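PDB 4OZU: coronin from Toxoplasma gondii, which probably binds actin filaments, as coronins generally do, and is represented here by its WD40 beta-propeller domain. Local coordinates for residues Gly77-Ile82 with Cys99-Val104; Ser81-Asn86 with Lys132-Glu137; Ala124-Ala129 with Ala156-Glu161; Asp93-Ala98 with Trp107-Glu112. All coordinates share one frame; numbering follows the deposited sequence.

Interaction 1 (Gly77-Ile82 with Cys99-Val104); sequences GHTASI and CEDTIV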
loop_
_atom_site.group_PDB
_atom_site.type_symbol
_atom_site.label_atom_id
_atom_site.label_comp_id
_atom_site.label_asym_id
_atom_site.label_seq_id
_atom_site.Cartn_x
_atom_site.Cartn_y
_atom_site.Cartn_z
ATOM N N GLY A 77 16.780 -9.967 -12.233
ATOM C CA GLY A 77 15.986 -11.188 -12.286
ATOM C C GLY A 77 14.773 -11.110 -13.199
ATOM O O GLY A 77 14.533 -12.020 -13.999
ATOM N N HIS A 78 14.007 -10.030 -13.080
ATOM C CA HIS A 78 12.825 -9.818 -13.917
ATOM C C HIS A 78 13.179 -9.820 -15.398
ATOM O O HIS A 78 14.243 -9.343 -15.783
ATOM C CB HIS A 78 12.146 -8.491 -13.567
ATOM C CG HIS A 78 12.044 -8.230 -12.098
ATOM N ND1 HIS A 78 12.962 -7.461 -11.414
ATOM C CD2 HIS A 78 11.130 -8.628 -11.182
ATOM C CE1 HIS A 78 12.618 -7.400 -10.139
ATOM N NE2 HIS A 78 11.510 -8.100 -9.974
ATOM N N THR A 79 12.276 -10.345 -16.224
ATOM C CA THR A 79 12.486 -10.384 -17.669
ATOM C C THR A 79 11.537 -9.406 -18.370
ATOM O O THR A 79 11.627 -9.188 -19.577
ATOM C CB THR A 79 12.305 -11.815 -18.227
ATOM O OG1 THR A 79 10.917 -12.181 -18.247
ATOM C CG2 THR A 79 13.090 -12.814 -17.382
ATOM N N ALA A 80 10.651 -8.792 -17.592
ATOM C CA ALA A 80 9.769 -7.746 -18.097
ATOM C C ALA A 80 9.607 -6.677 -17.018
ATOM O O ALA A 80 10.312 -6.701 -16.017
ATOM C CB ALA A 80 8.424 -8.331 -18.513
ATOM N N SER A 81 8.684 -5.745 -17.222
ATOM C CA SER A 81 8.549 -4.608 -16.318
ATOM C C SER A 81 7.946 -5.005 -14.978
ATOM O O SER A 81 7.179 -5.961 -14.883
ATOM C CB SER A 81 7.687 -3.518 -16.952
ATOM O OG SER A 81 6.327 -3.912 -16.990
ATOM N N ILE A 82 8.300 -4.243 -13.950
ATOM C CA ILE A 82 7.772 -4.449 -12.611
ATOM C C ILE A 82 6.433 -3.731 -12.462
ATOM O O ILE A 82 6.339 -2.523 -12.691
ATOM C CB ILE A 82 8.753 -3.941 -11.540
ATOM C CG1 ILE A 82 10.073 -4.711 -11.621
ATOM C CG2 ILE A 82 8.154 -4.086 -10.148
ATOM C CD1 ILE A 82 11.241 -4.011 -10.936
ATOM N N CYS A 99 5.580 -9.129 -11.689
ATOM C CA CYS A 99 6.202 -8.803 -12.965
ATOM C C CYS A 99 5.289 -9.109 -14.152
ATOM O O CYS A 99 4.441 -10.012 -14.096
ATOM C CB CYS A 99 7.511 -9.574 -13.100
ATOM S SG CYS A 99 8.495 -9.138 -14.534
ATOM N N GLU A 100 5.466 -8.343 -15.224
ATOM C CA GLU A 100 4.711 -8.557 -16.450
ATOM C C GLU A 100 4.974 -9.930 -17.044
ATOM O O GLU A 100 4.193 -10.399 -17.867
ATOM C CB GLU A 100 5.043 -7.488 -17.493
ATOM C CG GLU A 100 4.179 -6.240 -17.413
ATOM C CD GLU A 100 4.256 -5.392 -18.671
ATOM O OE1 GLU A 100 5.209 -5.574 -19.461
ATOM O OE2 GLU A 100 3.360 -4.545 -18.873
ATOM N N ASP A 101 6.067 -10.580 -16.643
ATOM C CA ASP A 101 6.377 -11.905 -17.191
ATOM C C ASP A 101 5.645 -13.017 -16.426
ATOM O O ASP A 101 5.939 -14.199 -16.609
ATOM C CB ASP A 101 7.894 -12.159 -17.201
ATOM C CG ASP A 101 8.524 -12.133 -15.817
ATOM O OD1 ASP A 101 7.796 -12.177 -14.799
ATOM O OD2 ASP A 101 9.775 -12.081 -15.755
ATOM N N THR A 102 4.688 -12.612 -15.587
ATOM C CA THR A 102 3.745 -13.495 -14.881
ATOM C C THR A 102 4.305 -14.111 -13.602
ATOM O O THR A 102 3.602 -14.857 -12.919
ATOM C CB THR A 102 3.232 -14.669 -15.778
ATOM O OG1 THR A 102 4.235 -15.690 -15.902
ATOM C CG2 THR A 102 2.805 -14.173 -17.161
ATOM N N ILE A 103 5.537 -13.761 -13.247
ATOM C CA ILE A 103 6.199 -14.348 -12.090
ATOM C C ILE A 103 6.219 -13.390 -10.897
ATOM O O ILE A 103 6.519 -12.203 -11.042
ATOM C CB ILE A 103 7.640 -14.769 -12.453
ATOM C CG1 ILE A 103 7.593 -15.862 -13.526
ATOM C CG2 ILE A 103 8.396 -15.268 -11.221
ATOM C CD1 ILE A 103 8.936 -16.187 -14.160
ATOM N N VAL A 104 5.878 -13.916 -9.720
ATOM C CA VAL A 104 6.069 -13.192 -8.471
ATOM C C VAL A 104 7.370 -13.680 -7.852
ATOM O O VAL A 104 7.580 -14.882 -7.704
ATOM C CB VAL A 104 4.894 -13.392 -7.482
ATOM C CG1 VAL A 104 5.157 -12.646 -6.175
ATOM C CG2 VAL A 104 3.593 -12.911 -8.099
#
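T79 and D101 carry the polar half of this contact, with the backbone N and the hydroxyl of T79 both donating to one carboxylate oxygen. The T79 OG1 to D101 OD2 bond measures 2.7 Å and uses the anti lone pair of OD2. T79 N reaches D101 OD2 at 3.1 Å on the same anti side, but 32° out of the carboxylate plane. D101 CG sits between its own backbone N and carbonyl carbon (chi1 61°), which leaves OD1 facing along the chain to accept from I103 N in an Asx turn. R105 adds a salt bridge to OD2; with I103 N on OD1, both oxygens are engaged, which should restrain the carboxylate's rotation.

In the backbone, E100 N donates to S81 O at 3.0 Å, just beyond the antiparallel non-hydrogen-bonded pair of I82 and C99. A type I turn from C99 to T102 has E100 and D101 at its middle, facing T79 to S81. Inside it a backbone-to-sulfur bond forms, D101 N donating almost straight (171°) to C99 SG, 3.5 Å away.

Apolar contacts fill in between. A80 CB presses on E100 CB at 3.6 Å, and C99 SG lies 3.8 Å from H78 CB.

H78 occupies the histidine place of the WD40 tetrad, and D101 sits where its aspartate is usually found; here D101 holds T79, while the H78 ring bonds through NE2 to T97 and through ND1 to G56 O. The loop 77-81 crosses from strand 73-75 of the preceding sheet to strand 82-87, and here it is fastened to the turn joining strands 94-99 and 104-108.

Interaction 2 (Ser81-Asn86 with Lys132-Glu137); sequences SIQDTN and KVLSAE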
loop_
_atom_site.group_PDB
_atom_site.type_symbol
_atom_site.label_atom_id
_atom_site.label_comp_id
_atom_site.label_asym_id
_atom_site.label_seq_id
_atom_site.Cartn_x
_atom_site.Cartn_y
_atom_site.Cartn_z
ATOM N N SER A 81 8.684 -5.745 -17.222
ATOM C CA SER A 81 8.549 -4.608 -16.318
ATOM C C SER A 81 7.946 -5.005 -14.978
ATOM O O SER A 81 7.179 -5.961 -14.883
ATOM C CB SER A 81 7.687 -3.518 -16.952
ATOM O OG SER A 81 6.327 -3.912 -16.990
ATOM N N ILE A 82 8.300 -4.243 -13.950
ATOM C CA ILE A 82 7.772 -4.449 -12.611
ATOM C C ILE A 82 6.433 -3.731 -12.462
ATOM O O ILE A 82 6.339 -2.523 -12.691
ATOM C CB ILE A 82 8.753 -3.941 -11.540
ATOM C CG1 ILE A 82 10.073 -4.711 -11.621
ATOM C CG2 ILE A 82 8.154 -4.086 -10.148
ATOM C CD1 ILE A 82 11.241 -4.011 -10.936
ATOM N N GLN A 83 5.414 -4.481 -12.056
ATOM C CA GLN A 83 4.055 -3.952 -11.915
ATOM C C GLN A 83 3.695 -3.571 -10.485
ATOM O O GLN A 83 2.846 -2.706 -10.268
ATOM C CB GLN A 83 3.042 -4.969 -12.428
ATOM C CG GLN A 83 3.149 -5.205 -13.925
ATOM C CD GLN A 83 2.872 -3.951 -14.736
ATOM O OE1 GLN A 83 3.708 -3.513 -15.528
ATOM N NE2 GLN A 83 1.694 -3.369 -14.540
ATOM N N ASP A 84 4.315 -4.231 -9.515
ATOM C CA ASP A 84 4.050 -3.937 -8.115
ATOM C C ASP A 84 5.216 -4.409 -7.261
ATOM O O ASP A 84 5.916 -5.360 -7.602
ATOM C CB ASP A 84 2.747 -4.602 -7.641
ATOM C CG ASP A 84 2.245 -4.042 -6.308
ATOM O OD1 ASP A 84 2.607 -2.894 -5.966
ATOM O OD2 ASP A 84 1.474 -4.746 -5.604
ATOM N N THR A 85 5.412 -3.729 -6.142
ATOM C CA THR A 85 6.486 -4.046 -5.214
ATOM C C THR A 85 5.944 -3.836 -3.809
ATOM O O THR A 85 5.239 -2.866 -3.570
ATOM C CB THR A 85 7.732 -3.145 -5.411
ATOM O OG1 THR A 85 8.199 -3.230 -6.766
ATOM C CG2 THR A 85 8.843 -3.566 -4.473
ATOM N N ASN A 86 6.273 -4.733 -2.887
ATOM C CA ASN A 86 5.903 -4.545 -1.484
ATOM C C ASN A 86 6.893 -5.225 -0.552
ATOM O O ASN A 86 7.220 -6.398 -0.721
ATOM C CB ASN A 86 4.489 -5.068 -1.211
ATOM C CG ASN A 86 3.423 -3.994 -1.382
ATOM O OD1 ASN A 86 3.491 -2.926 -0.766
ATOM N ND2 ASN A 86 2.442 -4.267 -2.230
ATOM N N LYS A 132 0.119 -11.174 -17.019
ATOM C CA LYS A 132 0.906 -10.303 -16.159
ATOM C C LYS A 132 0.276 -10.182 -14.780
ATOM O O LYS A 132 -0.949 -10.121 -14.637
ATOM C CB LYS A 132 1.074 -8.920 -16.788
ATOM C CG LYS A 132 -0.206 -8.173 -17.091
ATOM C CD LYS A 132 0.112 -6.862 -17.806
ATOM C CE LYS A 132 -1.139 -6.077 -18.154
ATOM N NZ LYS A 132 -0.824 -4.907 -19.017
ATOM N N VAL A 133 1.132 -10.177 -13.766
ATOM C CA VAL A 133 0.686 -10.052 -12.389
ATOM C C VAL A 133 0.772 -8.589 -11.989
ATOM O O VAL A 133 1.787 -7.928 -12.227
ATOM C CB VAL A 133 1.515 -10.931 -11.452
ATOM C CG1 VAL A 133 1.108 -10.706 -10.007
ATOM C CG2 VAL A 133 1.324 -12.399 -11.829
ATOM N N LEU A 134 -0.304 -8.092 -11.385
ATOM C CA LEU A 134 -0.478 -6.662 -11.177
ATOM C C LEU A 134 -0.365 -6.242 -9.719
ATOM O O LEU A 134 -0.279 -5.052 -9.424
ATOM C CB LEU A 134 -1.838 -6.221 -11.710
ATOM C CG LEU A 134 -2.122 -6.505 -13.185
ATOM C CD1 LEU A 134 -3.534 -6.071 -13.529
ATOM C CD2 LEU A 134 -1.108 -5.805 -14.084
ATOM N N SER A 135 -0.391 -7.207 -8.811
ATOM C CA SER A 135 -0.246 -6.899 -7.402
ATOM C C SER A 135 0.412 -8.043 -6.656
ATOM O O SER A 135 0.330 -9.194 -7.062
ATOM C CB SER A 135 -1.607 -6.579 -6.782
ATOM O OG SER A 135 -2.477 -7.690 -6.858
ATOM N N ALA A 136 1.083 -7.697 -5.565
ATOM C CA ALA A 136 1.670 -8.673 -4.666
ATOM C C ALA A 136 1.598 -8.070 -3.271
ATOM O O ALA A 136 2.357 -7.158 -2.948
ATOM C CB ALA A 136 3.095 -8.993 -5.053
ATOM N N GLU A 137 0.672 -8.577 -2.465
ATOM C CA GLU A 137 0.388 -8.008 -1.151
ATOM C C GLU A 137 0.555 -9.028 -0.029
ATOM O O GLU A 137 -0.032 -10.118 -0.052
ATOM C CB GLU A 137 -1.034 -7.445 -1.119
ATOM C CG GLU A 137 -1.237 -6.204 -1.982
ATOM C CD GLU A 137 -0.810 -4.912 -1.304
ATOM O OE1 GLU A 137 -0.597 -4.910 -0.074
ATOM O OE2 GLU A 137 -0.696 -3.889 -2.011
HETATM O O HOH W 1 0.198 -3.132 -11.289
HETATM O O HOH W 2 -0.838 -3.985 -4.655
#
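Q83 and D84 face L134 and S135 across two strands, 82-86 and 133-137, that run almost exactly parallel (4° apart) with their axes 5.3 Å from one another at closest approach. They are the first strands of neighbouring beta-propeller blades, the ones that line the central channel in this fold, and what joins them across the gap is side chains and water. Each has a classic beta bulge at the matching place: Q83 and D84 both face A98, and L134 and S135 both face G149. At that level a water donates to Q83 O and to L134 O, bridging the blades.

D84 makes the main direct link. Its carboxylate is swung opposite the backbone N (chi1 -165°), and OD2 accepts from A136 N at 3.0 Å on its anti side, close to the carboxylate plane, with an N-H...O angle of 160°. Two residues further on, N86 answers with its amide: ND2 donates to A136 O at 3.0 Å, the acceptor lying near the amide plane, and makes a weak bond to E137 OE2 at 3.2 Å. A136 is thus gripped at both its N and its O. Toward the start of the strands no direct hydrogen bond joins the two: Q83 CB packs on V133 O at 3.2 Å and Q83 NE2 lies 3.7 Å from L134 CD2.

E137 OE2 also takes a salt bridge from K179, which probably eases its closeness to D84 OD2, 4.3 Å away. Between those two oxygens sits a water that donates to both D84 OD2 and E137 OE2, each at 2.6 Å.

Interaction 3 (Ala124-Ala129 with Ala156-Glu161); sequences ATLTGA and AFWNVE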
loop_
_atom_site.group_PDB
_atom_site.type_symbol
_atom_site.label_atom_id
_atom_site.label_comp_id
_atom_site.label_asym_id
_atom_site.label_seq_id
_atom_site.Cartn_x
_atom_site.Cartn_y
_atom_site.Cartn_z
ATOM N N ALA A 124 12.578 -17.120 -3.507
ATOM C CA ALA A 124 11.416 -17.893 -3.932
ATOM C C ALA A 124 10.879 -17.316 -5.238
ATOM O O ALA A 124 10.757 -16.096 -5.388
ATOM C CB ALA A 124 10.328 -17.895 -2.850
ATOM N N THR A 125 10.591 -18.210 -6.180
ATOM C CA THR A 125 10.051 -17.845 -7.481
ATOM C C THR A 125 8.670 -18.488 -7.611
ATOM O O THR A 125 8.559 -19.707 -7.711
ATOM C CB THR A 125 10.979 -18.298 -8.626
ATOM O OG1 THR A 125 12.256 -17.663 -8.479
ATOM C CG2 THR A 125 10.396 -17.933 -9.980
ATOM N N LEU A 126 7.631 -17.658 -7.591
ATOM C CA LEU A 126 6.247 -18.131 -7.542
ATOM C C LEU A 126 5.613 -18.073 -8.924
ATOM O O LEU A 126 5.275 -16.998 -9.419
ATOM C CB LEU A 126 5.435 -17.299 -6.545
ATOM C CG LEU A 126 6.092 -17.053 -5.188
ATOM C CD1 LEU A 126 5.118 -16.337 -4.276
ATOM C CD2 LEU A 126 6.570 -18.354 -4.557
ATOM N N THR A 127 5.460 -19.245 -9.537
ATOM C CA THR A 127 5.048 -19.359 -10.936
ATOM C C THR A 127 3.625 -19.892 -11.052
ATOM O O THR A 127 3.107 -20.501 -10.111
ATOM C CB THR A 127 5.990 -20.290 -11.714
ATOM O OG1 THR A 127 5.951 -21.603 -11.139
ATOM C CG2 THR A 127 7.422 -19.770 -11.683
ATOM N N GLY A 128 2.996 -19.658 -12.203
ATOM C CA GLY A 128 1.703 -20.252 -12.502
ATOM C C GLY A 128 0.684 -19.301 -13.103
ATOM O O GLY A 128 -0.225 -19.737 -13.812
ATOM N N ALA A 129 0.823 -18.010 -12.817
ATOM C CA ALA A 129 -0.081 -17.007 -13.365
ATOM C C ALA A 129 0.016 -17.023 -14.879
ATOM O O ALA A 129 1.112 -17.150 -15.426
ATOM C CB ALA A 129 0.251 -15.628 -12.814
ATOM N N ALA A 156 -4.406 -15.160 -6.647
ATOM C CA ALA A 156 -3.688 -16.347 -6.211
ATOM C C ALA A 156 -3.113 -16.131 -4.827
ATOM O O ALA A 156 -2.444 -15.129 -4.583
ATOM C CB ALA A 156 -2.574 -16.692 -7.193
ATOM N N PHE A 157 -3.367 -17.075 -3.929
ATOM C CA PHE A 157 -2.846 -16.995 -2.572
ATOM C C PHE A 157 -1.688 -17.965 -2.389
ATOM O O PHE A 157 -1.786 -19.148 -2.724
ATOM C CB PHE A 157 -3.950 -17.273 -1.562
ATOM C CG PHE A 157 -5.047 -16.257 -1.590
ATOM C CD1 PHE A 157 -4.935 -15.078 -0.879
ATOM C CD2 PHE A 157 -6.179 -16.465 -2.346
ATOM C CE1 PHE A 157 -5.945 -14.137 -0.915
ATOM C CE2 PHE A 157 -7.187 -15.523 -2.385
ATOM C CZ PHE A 157 -7.076 -14.368 -1.667
ATOM N N TRP A 158 -0.593 -17.443 -1.846
ATOM C CA TRP A 158 0.666 -18.167 -1.776
ATOM C C TRP A 158 1.157 -18.332 -0.351
ATOM O O TRP A 158 1.145 -17.377 0.419
ATOM C CB TRP A 158 1.742 -17.428 -2.571
ATOM C CG TRP A 158 1.622 -17.541 -4.048
ATOM C CD1 TRP A 158 0.997 -16.669 -4.896
ATOM C CD2 TRP A 158 2.156 -18.585 -4.866
ATOM N NE1 TRP A 158 1.113 -17.109 -6.193
ATOM C CE2 TRP A 158 1.816 -18.285 -6.200
ATOM C CE3 TRP A 158 2.884 -19.749 -4.600
ATOM C CZ2 TRP A 158 2.184 -19.106 -7.262
ATOM C CZ3 TRP A 158 3.248 -20.556 -5.653
ATOM C CH2 TRP A 158 2.896 -20.234 -6.965
ATOM N N ASN A 159 1.600 -19.538 -0.017
ATOM C CA ASN A 159 2.447 -19.767 1.149
ATOM C C ASN A 159 3.894 -19.752 0.664
ATOM O O ASN A 159 4.383 -20.744 0.126
ATOM C CB ASN A 159 2.099 -21.098 1.824
ATOM C CG ASN A 159 2.930 -21.374 3.071
ATOM O OD1 ASN A 159 3.920 -20.694 3.351
ATOM N ND2 ASN A 159 2.524 -22.389 3.825
ATOM N N VAL A 160 4.578 -18.628 0.828
ATOM C CA VAL A 160 5.893 -18.470 0.212
ATOM C C VAL A 160 6.906 -19.449 0.797
ATOM O O VAL A 160 7.824 -19.873 0.103
ATOM C CB VAL A 160 6.442 -17.023 0.362
ATOM C CG1 VAL A 160 5.468 -16.023 -0.243
ATOM C CG2 VAL A 160 6.705 -16.688 1.812
ATOM N N GLU A 161 6.727 -19.811 2.065
ATOM C CA GLU A 161 7.624 -20.752 2.735
ATOM C C GLU A 161 7.653 -22.095 2.014
ATOM O O GLU A 161 8.711 -22.696 1.839
ATOM C CB GLU A 161 7.197 -20.970 4.188
ATOM C CG GLU A 161 7.145 -19.711 5.028
ATOM C CD GLU A 161 6.615 -19.976 6.422
ATOM O OE1 GLU A 161 5.585 -19.375 6.788
ATOM O OE2 GLU A 161 7.225 -20.789 7.150
#
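L126 packs over one face of the W158 indole, and these two residues account for most of the surface buried here. L126 CB stands 3.6 Å from the centroid of the six-membered ring and only 6° off its normal, a CH-pi contact squarely over the face. The branches spread from there: L126 CD1 reaches over the five-membered side to W158 CG at 3.7 Å, while L126 CD2 settles 3.9 Å from W158 CE3. The side chains run antiparallel to one another, and between them CB and the two methyls of the leucine reach both rings of the indole.

The backbone just beyond the leucine meets the indole at its rim. T127 O lies in the ring plane, 3.2 Å from W158 CH2, which sets an electron-rich oxygen against ring hydrogens.

V160 completes the patch: with CG1 opposite its own carbonyl carbon (chi1 -57°), that methyl comes 4.1 Å from L126 CD1.

W158 and N159 stand where WD repeats have their Trp-Asp pair. Strand 124-126 is the outermost strand of one propeller sheet, beside strand 104-108, and strand 154-159 is the third of the next, between 145-150 and 164-170; the contact thus joins adjacent blades.

Interaction 4 (Asp93-Ala98 with Trp107-Glu112); sequences DILATA and WQLPEE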
loop_
_atom_site.group_PDB
_atom_site.type_symbol
_atom_site.label_atom_id
_atom_site.label_comp_id
_atom_site.label_asym_id
_atom_site.label_seq_id
_atom_site.Cartn_x
_atom_site.Cartn_y
_atom_site.Cartn_z
ATOM N N ASP A 93 14.512 -7.360 5.390
ATOM C CA ASP A 93 15.309 -7.685 4.210
ATOM C C ASP A 93 14.501 -8.387 3.123
ATOM O O ASP A 93 15.049 -8.745 2.080
ATOM C CB ASP A 93 16.505 -8.560 4.608
ATOM C CG ASP A 93 16.103 -9.790 5.407
ATOM O OD1 ASP A 93 14.963 -9.842 5.924
ATOM O OD2 ASP A 93 16.945 -10.706 5.535
ATOM N N ILE A 94 13.206 -8.572 3.362
ATOM C CA ILE A 94 12.355 -9.342 2.459
ATOM C C ILE A 94 11.357 -8.460 1.720
ATOM O O ILE A 94 10.670 -7.630 2.312
ATOM C CB ILE A 94 11.583 -10.437 3.226
ATOM C CG1 ILE A 94 12.560 -11.426 3.872
ATOM C CG2 ILE A 94 10.605 -11.171 2.311
ATOM C CD1 ILE A 94 13.425 -12.198 2.887
ATOM N N LEU A 95 11.270 -8.653 0.413
ATOM C CA LEU A 95 10.258 -7.967 -0.365
ATOM C C LEU A 95 9.808 -8.841 -1.516
ATOM O O LEU A 95 10.453 -9.843 -1.847
ATOM C CB LEU A 95 10.785 -6.627 -0.889
ATOM C CG LEU A 95 11.952 -6.676 -1.879
ATOM C CD1 LEU A 95 11.942 -5.431 -2.737
ATOM C CD2 LEU A 95 13.299 -6.795 -1.162
ATOM N N ALA A 96 8.692 -8.445 -2.117
ATOM C CA ALA A 96 8.135 -9.151 -3.257
ATOM C C ALA A 96 7.889 -8.213 -4.431
ATOM O O ALA A 96 7.469 -7.076 -4.255
ATOM C CB ALA A 96 6.844 -9.835 -2.865
ATOM N N THR A 97 8.131 -8.716 -5.636
ATOM C CA THR A 97 7.769 -7.995 -6.845
ATOM C C THR A 97 6.826 -8.839 -7.688
ATOM O O THR A 97 6.950 -10.062 -7.746
ATOM C CB THR A 97 8.992 -7.633 -7.702
ATOM O OG1 THR A 97 9.668 -8.831 -8.100
ATOM C CG2 THR A 97 9.945 -6.734 -6.940
ATOM N N ALA A 98 5.878 -8.161 -8.322
ATOM C CA ALA A 98 5.038 -8.741 -9.354
ATOM C C ALA A 98 5.534 -8.244 -10.700
ATOM O O ALA A 98 5.851 -7.071 -10.845
ATOM C CB ALA A 98 3.585 -8.362 -9.152
ATOM N N TRP A 107 12.385 -11.636 -2.658
ATOM C CA TRP A 107 13.780 -11.234 -2.589
ATOM C C TRP A 107 14.258 -11.117 -1.149
ATOM O O TRP A 107 13.494 -10.720 -0.274
ATOM C CB TRP A 107 13.968 -9.895 -3.289
ATOM C CG TRP A 107 13.562 -9.894 -4.715
ATOM C CD1 TRP A 107 12.393 -9.425 -5.232
ATOM C CD2 TRP A 107 14.332 -10.372 -5.826
ATOM N NE1 TRP A 107 12.386 -9.577 -6.596
ATOM C CE2 TRP A 107 13.562 -10.159 -6.986
ATOM C CE3 TRP A 107 15.593 -10.959 -5.951
ATOM C CZ2 TRP A 107 14.012 -10.514 -8.253
ATOM C CZ3 TRP A 107 16.040 -11.308 -7.209
ATOM C CH2 TRP A 107 15.251 -11.085 -8.345
ATOM N N GLN A 108 15.525 -11.451 -0.920
ATOM C CA GLN A 108 16.163 -11.240 0.376
ATOM C C GLN A 108 17.421 -10.395 0.222
ATOM O O GLN A 108 18.428 -10.853 -0.327
ATOM C CB GLN A 108 16.509 -12.569 1.040
ATOM C CG GLN A 108 17.016 -12.416 2.467
ATOM C CD GLN A 108 17.177 -13.743 3.175
ATOM O OE1 GLN A 108 17.407 -14.774 2.543
ATOM N NE2 GLN A 108 17.050 -13.725 4.495
ATOM N N LEU A 109 17.363 -9.161 0.713
ATOM C CA LEU A 109 18.515 -8.259 0.663
ATOM C C LEU A 109 19.624 -8.722 1.603
ATOM O O LEU A 109 19.352 -9.362 2.620
ATOM C CB LEU A 109 18.091 -6.833 1.028
ATOM C CG LEU A 109 17.151 -6.160 0.026
ATOM C CD1 LEU A 109 16.426 -4.998 0.668
ATOM C CD2 LEU A 109 17.923 -5.692 -1.197
ATOM N N PRO A 110 20.884 -8.393 1.277
ATOM C CA PRO A 110 21.981 -8.740 2.184
ATOM C C PRO A 110 21.910 -7.930 3.469
ATOM O O PRO A 110 21.125 -6.982 3.530
ATOM C CB PRO A 110 23.235 -8.381 1.377
ATOM C CG PRO A 110 22.783 -7.309 0.448
ATOM C CD PRO A 110 21.363 -7.658 0.091
ATOM N N GLU A 111 22.702 -8.296 4.472
ATOM C CA GLU A 111 22.734 -7.550 5.726
ATOM C C GLU A 111 23.119 -6.095 5.472
ATOM O O GLU A 111 22.480 -5.175 5.985
ATOM C CB GLU A 111 23.714 -8.186 6.714
ATOM C CG GLU A 111 23.044 -8.843 7.915
ATOM C CD GLU A 111 24.021 -9.147 9.041
ATOM O OE1 GLU A 111 24.818 -8.254 9.401
ATOM O OE2 GLU A 111 23.994 -10.281 9.565
ATOM N N GLU A 112 24.164 -5.904 4.671
ATOM C CA GLU A 112 24.641 -4.572 4.305
ATOM C C GLU A 112 24.346 -4.274 2.838
ATOM O O GLU A 112 24.900 -4.913 1.944
ATOM C CB GLU A 112 26.144 -4.452 4.571
ATOM C CG GLU A 112 26.531 -4.628 6.031
ATOM C CD GLU A 112 28.018 -4.871 6.217
ATOM O OE1 GLU A 112 28.817 -4.326 5.424
ATOM O OE2 GLU A 112 28.390 -5.613 7.151
HETATM O O HOH W 3 19.466 -10.428 5.080
#
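L95 and W107 form the hydrogen-bonded pair of an antiparallel hairpin, strands 94-99 and 104-108, the two middle strands of a propeller blade. W107 N donates to L95 O at 2.8 Å and L95 N to W107 O at 3.1 Å. One step along, I94 and Q108 make a non-hydrogen-bonded pair, and L109 N then closes on D93 O at 2.7 Å, extending the ladder past the end of the strands.

On the face of L95 and W107, L95 CD2 packs against W107 CB at 3.8 Å and also touches L109 CD1, with I75 of the preceding sheet lying against all three residues. On the other face I94 CD1 rests 3.6 Å from Q108 CB.

The indole N-H is where the WD40 signature enters. W107 NE1 donates to T97 OG1 at 3.2 Å, with the hydroxyl lying in the ring plane at the indole edge. T97 places its oxygen there by turning OG1 between its backbone N and carbonyl carbon (chi1 61°), and H78 NE2 is a second partner of the same OG1. Trp, Thr and His in this order are three members of the structural tetrad that WD repeats use to lock the blade, and the rings of W107 and H78 also meet.

At the open end, D93 and Q108 run side by side. Q108 NE2 donates to D93 OD2 at 3.2 Å, coming from above the carboxylate, 42° out of its plane, although OD2 lies near the plane of the amide. A water donates to D93 OD2 and to L109 O.

Going along the chain, interaction 1 opens first at 77-82, and interaction 2 starts from the same stretch, sharing S81 and I82. Interaction 4 begins at 93-98 before interaction 1 closes at 99-104, so those two cross; it closes at 107-112, wholly within the span of interaction 2. Interaction 3 opens at 124-129, interaction 2 closes at 132-137, and interaction 3 closes last at 156-161, so that pair crosses as well. Interactions 1 and 4 hold one blade together and anchor the loop entering it. Interactions 2 and 3 tie that blade to the next, one through the first strands and the other from the outermost strand to the neighbour's third.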